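Local coordinates for secreted protein (Streptomyces lividans TK24, PDB 5LXZ) that binds copper and, as a metalloradical protein of the galactose oxidase-related AA5 family, probably catalyses a copper-dependent oxidation, at residues A[88-93]-A[228-233]; A[143-148]-A[175-180]; A[381-386]-A[397-402]; A[524-529]-A[567-572]. The protein carries 1 engineered substitution. All blocks are in the same frame, centred on the assembly; numbering follows the deposited sequence.

Contact 1. Residues A[88-93]-A[228-233]; sequences NGNLLI and EFDPVA
Pairing of L91 with F229 and of L92 with E228 makes this an antiparallel strand contact, with one asparagine side chain added, between the two middle strands of what appears to be a four-stranded beta-propeller blade. L91 and F229 form a hydrogen-bonded pair, with L91 N to F229 O at 3.0 Å and F229 N to L91 O at 2.7 Å. L92 and E228 form the next, non-hydrogen-bonded pair.

N90 lies just before the strand. Its ND2 donates to E228 OE1 at 2.9 Å, nearly straight at 165°, with that oxygen close to the amide plane. The amide and carboxylate planes are 64° apart. E228 OE1 also takes a bond from a water held by N88 ND2, and E228 OE2 is bonded to Y279. A second water links N90 ND2 to D230 OD2. On the other branch of the amide, N90 OD1 sits 3.3 Å from P231 CD. A leucine in place of N90 would probably leave E228 OE1 without its amide donor and cut the water link to D230. N88 OD1 accepts from N90 N, and D230 OD1 from V232 N, each closing an Asx turn.

L91 and F229 share a face and both touch L40 of strand 39-44. F229 also meets Y236 of strand 235-238 edge-to-face, while L91 packs on H83 of strand 81-85.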
loop_
_atom_site.group_PDB
_atom_site.type_symbol
_atom_site.label_atom_id
_atom_site.label_comp_id
_atom_site.label_asym_id
_atom_site.label_seq_id
_atom_site.Cartn_x
_atom_site.Cartn_y
_atom_site.Cartn_z
ATOM N N ASN A 88 10.603 -2.275 -18.175
ATOM C CA ASN A 88 11.055 -1.108 -18.909
ATOM C C ASN A 88 11.028 0.228 -18.192
ATOM O O ASN A 88 11.299 1.272 -18.791
ATOM C CB ASN A 88 10.290 -1.014 -20.211
ATOM C CG ASN A 88 8.845 -0.624 -20.021
ATOM O OD1 ASN A 88 8.339 -0.455 -18.899
ATOM N ND2 ASN A 88 8.143 -0.514 -21.146
ATOM N N GLY A 89 10.759 0.238 -16.886
ATOM C CA GLY A 89 10.723 1.478 -16.122
ATOM C C GLY A 89 9.386 2.160 -16.114
ATOM O O GLY A 89 9.173 3.090 -15.353
ATOM N N ASN A 90 8.429 1.706 -16.929
ATOM C CA ASN A 90 7.090 2.271 -16.845
ATOM C C ASN A 90 6.436 1.791 -15.560
ATOM O O ASN A 90 6.780 0.752 -15.026
ATOM C CB ASN A 90 6.219 1.850 -18.005
ATOM C CG ASN A 90 6.619 2.490 -19.326
ATOM O OD1 ASN A 90 7.524 3.302 -19.414
ATOM N ND2 ASN A 90 5.899 2.111 -20.362
ATOM N N LEU A 91 5.518 2.572 -15.029
ATOM C CA LEU A 91 4.781 2.197 -13.840
ATOM C C LEU A 91 3.438 1.657 -14.306
ATOM O O LEU A 91 2.666 2.400 -14.908
ATOM C CB LEU A 91 4.559 3.402 -12.924
ATOM C CG LEU A 91 3.983 3.080 -11.550
ATOM C CD1 LEU A 91 5.022 2.433 -10.621
ATOM C CD2 LEU A 91 3.442 4.343 -10.876
ATOM N N LEU A 92 3.162 0.382 -14.050
ATOM C CA LEU A 92 1.851 -0.165 -14.325
ATOM C C LEU A 92 0.962 0.337 -13.194
ATOM O O LEU A 92 1.321 0.178 -12.037
ATOM C CB LEU A 92 1.809 -1.674 -14.347
ATOM C CG LEU A 92 0.456 -2.316 -14.603
ATOM C CD1 LEU A 92 -0.087 -2.014 -15.999
ATOM C CD2 LEU A 92 0.593 -3.824 -14.441
ATOM N N ILE A 93 -0.177 0.929 -13.526
ATOM C CA ILE A 93 -1.092 1.449 -12.502
ATOM C C ILE A 93 -2.510 0.963 -12.878
ATOM O O ILE A 93 -2.911 1.109 -14.023
ATOM C CB ILE A 93 -0.878 2.974 -12.320
ATOM C CG1 ILE A 93 -1.766 3.513 -11.190
ATOM C CG2 ILE A 93 -1.115 3.716 -13.600
ATOM C CD1 ILE A 93 -1.305 4.876 -10.702
ATOM N N GLU A 228 -0.024 2.248 -18.329
ATOM C CA GLU A 228 1.382 2.314 -18.031
ATOM C C GLU A 228 1.775 3.777 -17.985
ATOM O O GLU A 228 1.532 4.496 -18.941
ATOM C CB GLU A 228 2.206 1.558 -19.031
ATOM C CG GLU A 228 2.021 0.047 -18.986
ATOM C CD GLU A 228 2.948 -0.696 -19.938
ATOM O OE1 GLU A 228 3.944 -0.085 -20.426
ATOM O OE2 GLU A 228 2.725 -1.895 -20.205
ATOM N N PHE A 229 2.365 4.253 -16.897
ATOM C CA PHE A 229 2.869 5.614 -16.886
ATOM C C PHE A 229 4.275 5.557 -17.461
ATOM O O PHE A 229 5.143 4.856 -16.928
ATOM C CB PHE A 229 2.926 6.224 -15.484
ATOM C CG PHE A 229 3.334 7.655 -15.518
ATOM C CD1 PHE A 229 2.373 8.627 -15.856
ATOM C CD2 PHE A 229 4.669 8.059 -15.360
ATOM C CE1 PHE A 229 2.718 9.964 -15.939
ATOM C CE2 PHE A 229 4.993 9.420 -15.475
ATOM C CZ PHE A 229 4.020 10.352 -15.746
ATOM N N ASP A 230 4.500 6.301 -18.540
ATOM C CA ASP A 230 5.784 6.350 -19.212
ATOM C C ASP A 230 6.555 7.558 -18.662
ATOM O O ASP A 230 6.141 8.706 -18.879
ATOM C CB ASP A 230 5.517 6.462 -20.723
ATOM C CG ASP A 230 6.773 6.579 -21.548
ATOM O OD1 ASP A 230 7.798 7.050 -21.061
ATOM O OD2 ASP A 230 6.684 6.205 -22.743
ATOM N N PRO A 231 7.647 7.321 -17.926
ATOM C CA PRO A 231 8.366 8.414 -17.297
ATOM C C PRO A 231 9.119 9.321 -18.274
ATOM O O PRO A 231 9.376 10.466 -17.927
ATOM C CB PRO A 231 9.313 7.735 -16.351
ATOM C CG PRO A 231 9.446 6.361 -16.818
ATOM C CD PRO A 231 8.262 6.002 -17.661
ATOM N N VAL A 232 9.401 8.853 -19.471
ATOM C CA VAL A 232 10.086 9.717 -20.459
ATOM C C VAL A 232 9.079 10.648 -21.123
ATOM O O VAL A 232 9.250 11.871 -21.123
ATOM C CB VAL A 232 10.899 8.888 -21.458
ATOM C CG1 VAL A 232 11.519 9.772 -22.553
ATOM C CG2 VAL A 232 12.006 8.120 -20.725
ATOM N N ALA A 233 7.980 10.077 -21.594
ATOM C CA ALA A 233 6.895 10.862 -22.141
ATOM C C ALA A 233 6.127 11.674 -21.094
ATOM O O ALA A 233 5.448 12.652 -21.424
ATOM C CB ALA A 233 5.965 9.971 -22.893
HETATM O O HOH W 1 5.417 -0.868 -22.297
HETATM O O HOH W 2 6.303 3.397 -23.059
#

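Contact 2. Residues A[143-148]-A[175-180]; sequences VSKDPV and YVEAQK
V143 and E177 form an antiparallel hydrogen-bonded pair, V143 N to E177 O at 2.8 Å and E177 N to V143 O at 2.9 Å, followed by the non-hydrogen-bonded pair S144 and V176. Past the pairing, a water spans the widening gap, accepting from K145 N and donating to Y175 O.

K145 folds back along the second segment, because its chain bends about the CB-CG bond (chi2 -66°). CG then lies at the edge of the Y175 ring, near its plane. CE comes to 3.4 Å from E177 OE2, but K145 NZ stays 4.0 Å from that oxygen, a long salt bridge. A second water closes the gap, bonded to K145 NZ, E177 OE2 and A178 O. The other carboxylate oxygen, E177 OE1, accepts from Y175 OH at 2.6 Å on its anti lone pair and also from D106 N. A leucine at E177 would probably leave the Y175 hydroxyl and the K145 ammonium without these acceptors and free the lysine to swing away.

V176 points to the opposite face, where it packs on F142, F133 and L213. Both strands belong to the GlxA beta barrel domain. Strand 141-144 pairs onward with 132-135, and strand 164-177 with 111-118.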
loop_
_atom_site.group_PDB
_atom_site.type_symbol
_atom_site.label_atom_id
_atom_site.label_comp_id
_atom_site.label_asym_id
_atom_site.label_seq_id
_atom_site.Cartn_x
_atom_site.Cartn_y
_atom_site.Cartn_z
ATOM N N VAL A 143 -30.358 -2.186 11.051
ATOM C CA VAL A 143 -31.724 -2.032 10.575
ATOM C C VAL A 143 -31.766 -1.161 9.331
ATOM O O VAL A 143 -31.106 -0.120 9.310
ATOM C CB VAL A 143 -32.566 -1.353 11.674
ATOM C CG1 VAL A 143 -34.040 -1.434 11.322
ATOM C CG2 VAL A 143 -32.312 -2.010 13.025
ATOM N N SER A 144 -32.535 -1.550 8.322
ATOM C CA SER A 144 -32.719 -0.695 7.164
ATOM C C SER A 144 -33.665 0.480 7.484
ATOM O O SER A 144 -34.533 0.363 8.333
ATOM C CB SER A 144 -33.284 -1.486 6.001
ATOM O OG SER A 144 -34.584 -2.015 6.334
ATOM N N LYS A 145 -33.472 1.599 6.795
ATOM C CA LYS A 145 -34.323 2.791 6.957
ATOM C C LYS A 145 -35.337 2.968 5.829
ATOM O O LYS A 145 -36.327 3.712 5.957
ATOM C CB LYS A 145 -33.438 4.037 7.090
ATOM C CG LYS A 145 -32.507 4.025 8.297
ATOM C CD LYS A 145 -33.270 4.076 9.606
ATOM C CE LYS A 145 -32.321 4.102 10.792
ATOM N NZ LYS A 145 -33.073 3.949 12.056
ATOM N N ASP A 146 -35.109 2.273 4.739
ATOM C CA ASP A 146 -35.963 2.239 3.593
ATOM C C ASP A 146 -36.179 0.809 3.156
ATOM O O ASP A 146 -35.362 -0.074 3.427
ATOM C CB ASP A 146 -35.325 2.982 2.410
ATOM C CG ASP A 146 -35.659 4.458 2.393
ATOM O OD1 ASP A 146 -36.789 4.831 2.804
ATOM O OD2 ASP A 146 -34.778 5.226 1.971
ATOM N N PRO A 147 -37.247 0.575 2.398
ATOM C CA PRO A 147 -37.429 -0.720 1.755
ATOM C C PRO A 147 -36.415 -0.939 0.663
ATOM O O PRO A 147 -35.849 0.035 0.117
ATOM C CB PRO A 147 -38.854 -0.639 1.171
ATOM C CG PRO A 147 -39.045 0.809 0.952
ATOM C CD PRO A 147 -38.350 1.508 2.068
ATOM N N VAL A 148 -36.160 -2.210 0.363
ATOM C CA VAL A 148 -35.298 -2.589 -0.727
ATOM C C VAL A 148 -35.916 -3.709 -1.533
ATOM O O VAL A 148 -36.430 -4.706 -0.966
ATOM C CB VAL A 148 -33.869 -2.998 -0.267
ATOM C CG1 VAL A 148 -33.890 -4.188 0.695
ATOM C CG2 VAL A 148 -32.952 -3.257 -1.482
ATOM N N TYR A 175 -28.939 0.929 2.714
ATOM C CA TYR A 175 -28.288 1.456 3.883
ATOM C C TYR A 175 -28.907 0.808 5.125
ATOM O O TYR A 175 -30.146 0.753 5.265
ATOM C CB TYR A 175 -28.390 2.999 3.929
ATOM C CG TYR A 175 -27.828 3.585 5.180
ATOM C CD1 TYR A 175 -26.429 3.706 5.366
ATOM C CD2 TYR A 175 -28.649 3.993 6.225
ATOM C CE1 TYR A 175 -25.900 4.224 6.514
ATOM C CE2 TYR A 175 -28.114 4.515 7.401
ATOM C CZ TYR A 175 -26.748 4.629 7.546
ATOM O OH TYR A 175 -26.218 5.104 8.689
ATOM N N VAL A 176 -28.053 0.362 6.029
ATOM C CA VAL A 176 -28.442 -0.135 7.315
ATOM C C VAL A 176 -27.698 0.584 8.417
ATOM O O VAL A 176 -26.610 1.112 8.210
ATOM C CB VAL A 176 -28.292 -1.668 7.446
ATOM C CG1 VAL A 176 -29.107 -2.360 6.380
ATOM C CG2 VAL A 176 -26.828 -2.081 7.393
ATOM N N GLU A 177 -28.301 0.641 9.598
ATOM C CA GLU A 177 -27.752 1.369 10.715
ATOM C C GLU A 177 -28.021 0.665 12.024
ATOM O O GLU A 177 -29.102 0.082 12.198
ATOM C CB GLU A 177 -28.415 2.740 10.716
ATOM C CG GLU A 177 -27.834 3.770 11.649
ATOM C CD GLU A 177 -28.443 5.129 11.351
ATOM O OE1 GLU A 177 -27.937 5.815 10.455
ATOM O OE2 GLU A 177 -29.434 5.488 12.033
ATOM N N ALA A 178 -27.115 0.789 12.970
ATOM C CA ALA A 178 -27.340 0.258 14.319
ATOM C C ALA A 178 -28.519 0.992 14.968
ATOM O O ALA A 178 -28.762 2.140 14.682
ATOM C CB ALA A 178 -26.112 0.427 15.174
ATOM N N GLN A 179 -29.211 0.291 15.843
ATOM C CA GLN A 179 -30.335 0.900 16.589
ATOM C C GLN A 179 -29.862 1.927 17.602
ATOM O O GLN A 179 -30.538 2.943 17.828
ATOM C CB GLN A 179 -31.138 -0.210 17.264
ATOM C CG GLN A 179 -31.743 -1.176 16.243
ATOM C CD GLN A 179 -32.172 -2.503 16.835
ATOM O OE1 GLN A 179 -33.354 -2.700 17.092
ATOM N NE2 GLN A 179 -31.217 -3.424 17.036
ATOM N N LYS A 180 -28.706 1.690 18.197
ATOM C CA LYS A 180 -28.147 2.541 19.248
ATOM C C LYS A 180 -26.829 3.173 18.835
ATOM O O LYS A 180 -26.067 2.599 18.065
ATOM C CB LYS A 180 -27.908 1.729 20.514
ATOM C CG LYS A 180 -29.156 1.113 21.117
ATOM C CD LYS A 180 -28.854 0.541 22.493
ATOM C CE LYS A 180 -29.962 -0.353 23.010
ATOM N NZ LYS A 180 -29.745 -0.667 24.450
HETATM O O HOH W 3 -32.171 2.176 4.358
HETATM O O HOH W 4 -30.794 3.751 13.688
#

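Contact 3. Residues A[381-386]-A[397-402]; sequences EKTRIA and DGPSLE
The carboxylate of D397 and the guanidinium of R384 stand almost perpendicular, their planes 84° apart. They touch only through the arginine stem, with R384 CG 4.2 Å from D397 OD1. The guanidinium is turned away, to the carbonyl oxygens of S344, D345, M348 and G369. D397 OD1 is bonded to the S344 hydroxyl. The other oxygen, D397 OD2, faces K382, whose NZ meets it at 2.9 Å on the syn side, 23° out of the carboxylate plane, in a salt bridge. K382 gets there with its chain extended beyond CG. The carboxylate of E381 is tied across by water instead: one water joins E381 OE2 to S400 OG, another joins E381 OE2 to L401 O.

The segments are the third strand of a four-stranded antiparallel propeller blade and the end of its fourth strand, with the link that leaves toward the next blade. R384 and D397 are a non-hydrogen-bonded pair. Beyond them G398 N bonds T383 O and L401 N bonds E381 O.

T383 OG1 is set between its backbone N and carbonyl carbon (chi1 66°). From there it donates to P399 O at 2.7 Å, with P399 CD 3.4 Å from the same hydroxyl. I385 CD1 lies 4.0 Å from G398 CA. A CB on G398 would collide with both T383 OG1 and I385 CD1. P399 and L401 pack on F448 of strand 447-450 in the next blade, which T383 also touches.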
loop_
_atom_site.group_PDB
_atom_site.type_symbol
_atom_site.label_atom_id
_atom_site.label_comp_id
_atom_site.label_asym_id
_atom_site.label_seq_id
_atom_site.Cartn_x
_atom_site.Cartn_y
_atom_site.Cartn_z
ATOM N N GLU A 381 2.555 -1.327 18.838
ATOM C CA GLU A 381 3.867 -0.750 18.900
ATOM C C GLU A 381 4.968 -1.714 18.436
ATOM O O GLU A 381 6.153 -1.389 18.504
ATOM C CB GLU A 381 4.167 -0.226 20.321
ATOM C CG GLU A 381 4.338 -1.328 21.328
ATOM C CD GLU A 381 4.464 -0.783 22.748
ATOM O OE1 GLU A 381 3.765 0.189 23.111
ATOM O OE2 GLU A 381 5.299 -1.354 23.446
ATOM N N LYS A 382 4.609 -2.899 17.951
ATOM C CA LYS A 382 5.591 -3.913 17.655
ATOM C C LYS A 382 6.123 -3.879 16.245
ATOM O O LYS A 382 5.415 -3.484 15.280
ATOM C CB LYS A 382 5.053 -5.305 17.978
ATOM C CG LYS A 382 4.867 -5.432 19.490
ATOM C CD LYS A 382 4.441 -6.809 19.934
ATOM C CE LYS A 382 4.617 -6.917 21.463
ATOM N NZ LYS A 382 4.630 -8.338 21.849
ATOM N N THR A 383 7.354 -4.349 16.142
ATOM C CA THR A 383 7.887 -4.864 14.902
ATOM C C THR A 383 7.971 -6.355 14.980
ATOM O O THR A 383 8.229 -6.930 16.047
ATOM C CB THR A 383 9.248 -4.272 14.483
ATOM O OG1 THR A 383 10.251 -4.644 15.402
ATOM C CG2 THR A 383 9.148 -2.782 14.380
ATOM N N ARG A 384 7.753 -7.012 13.848
ATOM C CA ARG A 384 7.788 -8.477 13.787
ATOM C C ARG A 384 8.630 -8.839 12.585
ATOM O O ARG A 384 8.356 -8.336 11.506
ATOM C CB ARG A 384 6.399 -9.074 13.724
ATOM C CG ARG A 384 5.420 -8.569 14.785
ATOM C CD ARG A 384 4.824 -7.200 14.471
ATOM N NE ARG A 384 3.375 -7.155 14.631
ATOM C CZ ARG A 384 2.640 -6.142 14.217
ATOM N NH1 ARG A 384 3.223 -5.047 13.754
ATOM N NH2 ARG A 384 1.309 -6.211 14.240
ATOM N N ILE A 385 9.593 -9.734 12.746
ATOM C CA ILE A 385 10.558 -10.024 11.707
ATOM C C ILE A 385 10.501 -11.497 11.384
ATOM O O ILE A 385 10.569 -12.319 12.313
ATOM C CB ILE A 385 11.963 -9.655 12.151
ATOM C CG1 ILE A 385 12.044 -8.169 12.487
ATOM C CG2 ILE A 385 12.941 -10.028 11.062
ATOM C CD1 ILE A 385 13.338 -7.714 13.125
ATOM N N ALA A 386 10.341 -11.833 10.099
ATOM C CA ALA A 386 10.361 -13.210 9.643
ATOM C C ALA A 386 11.548 -13.409 8.747
ATOM O O ALA A 386 11.746 -12.644 7.818
ATOM C CB ALA A 386 9.104 -13.584 8.918
ATOM N N ASP A 397 9.463 -11.051 17.509
ATOM C CA ASP A 397 9.388 -9.615 17.721
ATOM C C ASP A 397 10.755 -8.978 17.515
ATOM O O ASP A 397 11.793 -9.532 17.924
ATOM C CB ASP A 397 8.899 -9.255 19.139
ATOM C CG ASP A 397 7.455 -9.578 19.372
ATOM O OD1 ASP A 397 6.772 -10.034 18.432
ATOM O OD2 ASP A 397 6.957 -9.361 20.521
ATOM N N GLY A 398 10.742 -7.814 16.870
ATOM C CA GLY A 398 11.908 -6.933 16.807
ATOM C C GLY A 398 11.767 -5.846 17.859
ATOM O O GLY A 398 10.973 -5.946 18.812
ATOM N N PRO A 399 12.532 -4.768 17.707
ATOM C CA PRO A 399 12.407 -3.674 18.653
ATOM C C PRO A 399 11.060 -2.993 18.567
ATOM O O PRO A 399 10.456 -2.886 17.473
ATOM C CB PRO A 399 13.538 -2.710 18.225
ATOM C CG PRO A 399 13.680 -2.965 16.772
ATOM C CD PRO A 399 13.429 -4.427 16.577
ATOM N N SER A 400 10.594 -2.477 19.691
ATOM C CA SER A 400 9.329 -1.784 19.721
ATOM C C SER A 400 9.414 -0.283 19.549
ATOM O O SER A 400 10.424 0.334 19.897
ATOM C CB SER A 400 8.583 -2.077 21.011
ATOM O OG SER A 400 8.262 -3.449 21.053
ATOM N N LEU A 401 8.332 0.285 19.038
ATOM C CA LEU A 401 8.078 1.704 19.052
ATOM C C LEU A 401 7.637 2.096 20.459
ATOM O O LEU A 401 7.364 1.220 21.303
ATOM C CB LEU A 401 6.979 2.034 18.056
ATOM C CG LEU A 401 7.258 1.600 16.620
ATOM C CD1 LEU A 401 5.992 1.631 15.785
ATOM C CD2 LEU A 401 8.332 2.460 15.992
ATOM N N GLU A 402 7.542 3.381 20.715
ATOM C CA GLU A 402 7.063 3.863 22.019
ATOM C C GLU A 402 5.552 3.711 22.148
ATOM O O GLU A 402 5.074 3.381 23.225
ATOM C CB GLU A 402 7.500 5.314 22.303
ATOM C CG GLU A 402 6.992 5.864 23.641
ATOM C CD GLU A 402 7.123 7.361 23.830
ATOM O OE1 GLU A 402 7.471 8.085 22.896
ATOM O OE2 GLU A 402 6.871 7.822 24.987
HETATM O O HOH W 5 6.236 -3.840 22.915
HETATM O O HOH W 6 7.685 0.364 23.859
HETATM O O HOH W 7 8.356 -5.239 18.903
#

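Contact 4. Residues A[524-529]-A[567-572]; sequences SGTFTS and KLTVTV
The two strands run antiparallel, their axes 4.5 Å apart at closest approach and 153° apart in direction. G525 with V570 and F527 with L568 are hydrogen-bonded pairs, giving four backbone bonds. The straightest runs from L568 N to F527 O, at 2.9 Å and 175°. S524 with T571, T526 with T569 and T528 with K567 are the non-hydrogen-bonded pairs.

The side chains of these last three pairs share one face. S524 OG bonds T571 OG1 at 2.7 Å, and T526 OG1 bonds T569 OG1 at 2.9 Å. All four hydroxyls are anti to their own carbonyl carbon, beside the backbone N, and either member of each pair could be the donor. T526 CG2 rests on K567 CB at 4.0 Å.

Strand 524-528 is an edge strand of the sheet in the galactose oxidase-like Early set domain, and strand 567-571 lies between it and strand 556-564.

F527, L568 and V570 cover the buried face. The F527 ring crosses V570 at about a right angle, with CE1 3.8 Å from V570 CG2. The L568 carbonyl oxygen lies at the edge of that ring, in its plane. F527 reaches on to M586, V601 and I519. V570 also touches M586, and L568 lies on V588 and F561.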
loop_
_atom_site.group_PDB
_atom_site.type_symbol
_atom_site.label_atom_id
_atom_site.label_comp_id
_atom_site.label_asym_id
_atom_site.label_seq_id
_atom_site.Cartn_x
_atom_site.Cartn_y
_atom_site.Cartn_z
ATOM N N SER A 524 28.791 -7.354 -14.916
ATOM C CA SER A 524 29.507 -6.308 -14.219
ATOM C C SER A 524 29.498 -5.016 -14.986
ATOM O O SER A 524 29.308 -5.004 -16.172
ATOM C CB SER A 524 30.969 -6.753 -13.983
ATOM O OG SER A 524 31.029 -7.904 -13.161
ATOM N N GLY A 525 29.638 -3.915 -14.260
ATOM C CA GLY A 525 29.792 -2.582 -14.841
ATOM C C GLY A 525 30.774 -1.790 -14.017
ATOM O O GLY A 525 30.997 -2.074 -12.844
ATOM N N THR A 526 31.461 -0.862 -14.698
ATOM C CA THR A 526 32.512 -0.073 -14.081
ATOM C C THR A 526 32.077 1.385 -14.065
ATOM O O THR A 526 31.536 1.915 -15.028
ATOM C CB THR A 526 33.844 -0.286 -14.834
ATOM O OG1 THR A 526 34.209 -1.667 -14.752
ATOM C CG2 THR A 526 34.985 0.515 -14.213
ATOM N N PHE A 527 32.317 2.008 -12.927
ATOM C CA PHE A 527 31.961 3.372 -12.623
ATOM C C PHE A 527 33.231 4.100 -12.199
ATOM O O PHE A 527 34.220 3.476 -11.832
ATOM C CB PHE A 527 30.945 3.392 -11.473
ATOM C CG PHE A 527 29.628 2.792 -11.833
ATOM C CD1 PHE A 527 29.465 1.414 -11.849
ATOM C CD2 PHE A 527 28.556 3.618 -12.209
ATOM C CE1 PHE A 527 28.235 0.852 -12.195
ATOM C CE2 PHE A 527 27.331 3.059 -12.563
ATOM C CZ PHE A 527 27.187 1.674 -12.546
ATOM N N THR A 528 33.173 5.419 -12.233
ATOM C CA THR A 528 34.259 6.249 -11.719
ATOM C C THR A 528 33.923 6.790 -10.352
ATOM O O THR A 528 32.863 7.404 -10.146
ATOM C CB THR A 528 34.545 7.397 -12.683
ATOM O OG1 THR A 528 34.888 6.842 -13.956
ATOM C CG2 THR A 528 35.694 8.298 -12.203
ATOM N N SER A 529 34.841 6.592 -9.421
ATOM C CA SER A 529 34.767 7.262 -8.143
ATOM C C SER A 529 36.185 7.588 -7.700
ATOM O O SER A 529 36.967 6.670 -7.491
ATOM C CB SER A 529 34.126 6.379 -7.080
ATOM O OG SER A 529 34.133 7.042 -5.833
ATOM N N LYS A 567 38.417 3.602 -10.272
ATOM C CA LYS A 567 37.452 2.730 -10.954
ATOM C C LYS A 567 36.837 1.755 -9.961
ATOM O O LYS A 567 37.537 1.124 -9.163
ATOM C CB LYS A 567 38.106 1.951 -12.083
ATOM C CG LYS A 567 38.689 2.812 -13.196
ATOM C CD LYS A 567 37.661 3.560 -14.032
ATOM C CE LYS A 567 38.285 4.066 -15.332
ATOM N NZ LYS A 567 39.497 4.903 -15.089
ATOM N N LEU A 568 35.506 1.699 -9.975
ATOM C CA LEU A 568 34.739 0.803 -9.145
ATOM C C LEU A 568 33.974 -0.136 -10.063
ATOM O O LEU A 568 33.148 0.314 -10.845
ATOM C CB LEU A 568 33.780 1.625 -8.315
ATOM C CG LEU A 568 33.058 0.791 -7.277
ATOM C CD1 LEU A 568 33.951 0.443 -6.091
ATOM C CD2 LEU A 568 31.832 1.521 -6.781
ATOM N N THR A 569 34.270 -1.428 -9.976
ATOM C CA THR A 569 33.567 -2.449 -10.780
ATOM C C THR A 569 32.594 -3.147 -9.863
ATOM O O THR A 569 32.978 -3.668 -8.848
ATOM C CB THR A 569 34.541 -3.433 -11.384
ATOM O OG1 THR A 569 35.373 -2.662 -12.262
ATOM C CG2 THR A 569 33.839 -4.502 -12.179
ATOM N N VAL A 570 31.342 -3.208 -10.273
ATOM C CA VAL A 570 30.298 -3.850 -9.462
ATOM C C VAL A 570 29.735 -5.022 -10.233
ATOM O O VAL A 570 29.735 -5.006 -11.453
ATOM C CB VAL A 570 29.176 -2.853 -9.105
ATOM C CG1 VAL A 570 29.750 -1.622 -8.446
ATOM C CG2 VAL A 570 28.368 -2.433 -10.316
ATOM N N THR A 571 29.218 -6.010 -9.514
ATOM C CA THR A 571 28.625 -7.185 -10.160
ATOM C C THR A 571 27.222 -7.373 -9.592
ATOM O O THR A 571 27.038 -7.410 -8.406
ATOM C CB THR A 571 29.496 -8.442 -9.935
ATOM O OG1 THR A 571 30.828 -8.176 -10.443
ATOM C CG2 THR A 571 28.956 -9.650 -10.660
ATOM N N VAL A 572 26.259 -7.493 -10.489
ATOM C CA VAL A 572 24.876 -7.674 -10.104
ATOM C C VAL A 572 24.669 -9.144 -9.764
ATOM O O VAL A 572 25.048 -10.021 -10.533
ATOM C CB VAL A 572 23.944 -7.234 -11.253
ATOM C CG1 VAL A 572 22.482 -7.466 -10.888
ATOM C CG2 VAL A 572 24.126 -5.751 -11.552
#

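From the N terminus, contact 1 opens first, at 88-93, and closes only at 228-233, completing the middle of one propeller blade after a long excursion. Contact 2 is nested inside that loop: 143-148 and 175-180 pair within the GlxA beta barrel domain, which is inserted between the two middle strands of the blade. The centres of contact 1 and contact 2 are nonetheless about 45 Å apart. Contact 3 follows in series, a short loop that finishes a later blade and meets the next one, across the chain's centre from contact 1. Contact 4 comes last, within the Early set domain, about 66 Å from contact 2 between centres. No two of the four loops cross.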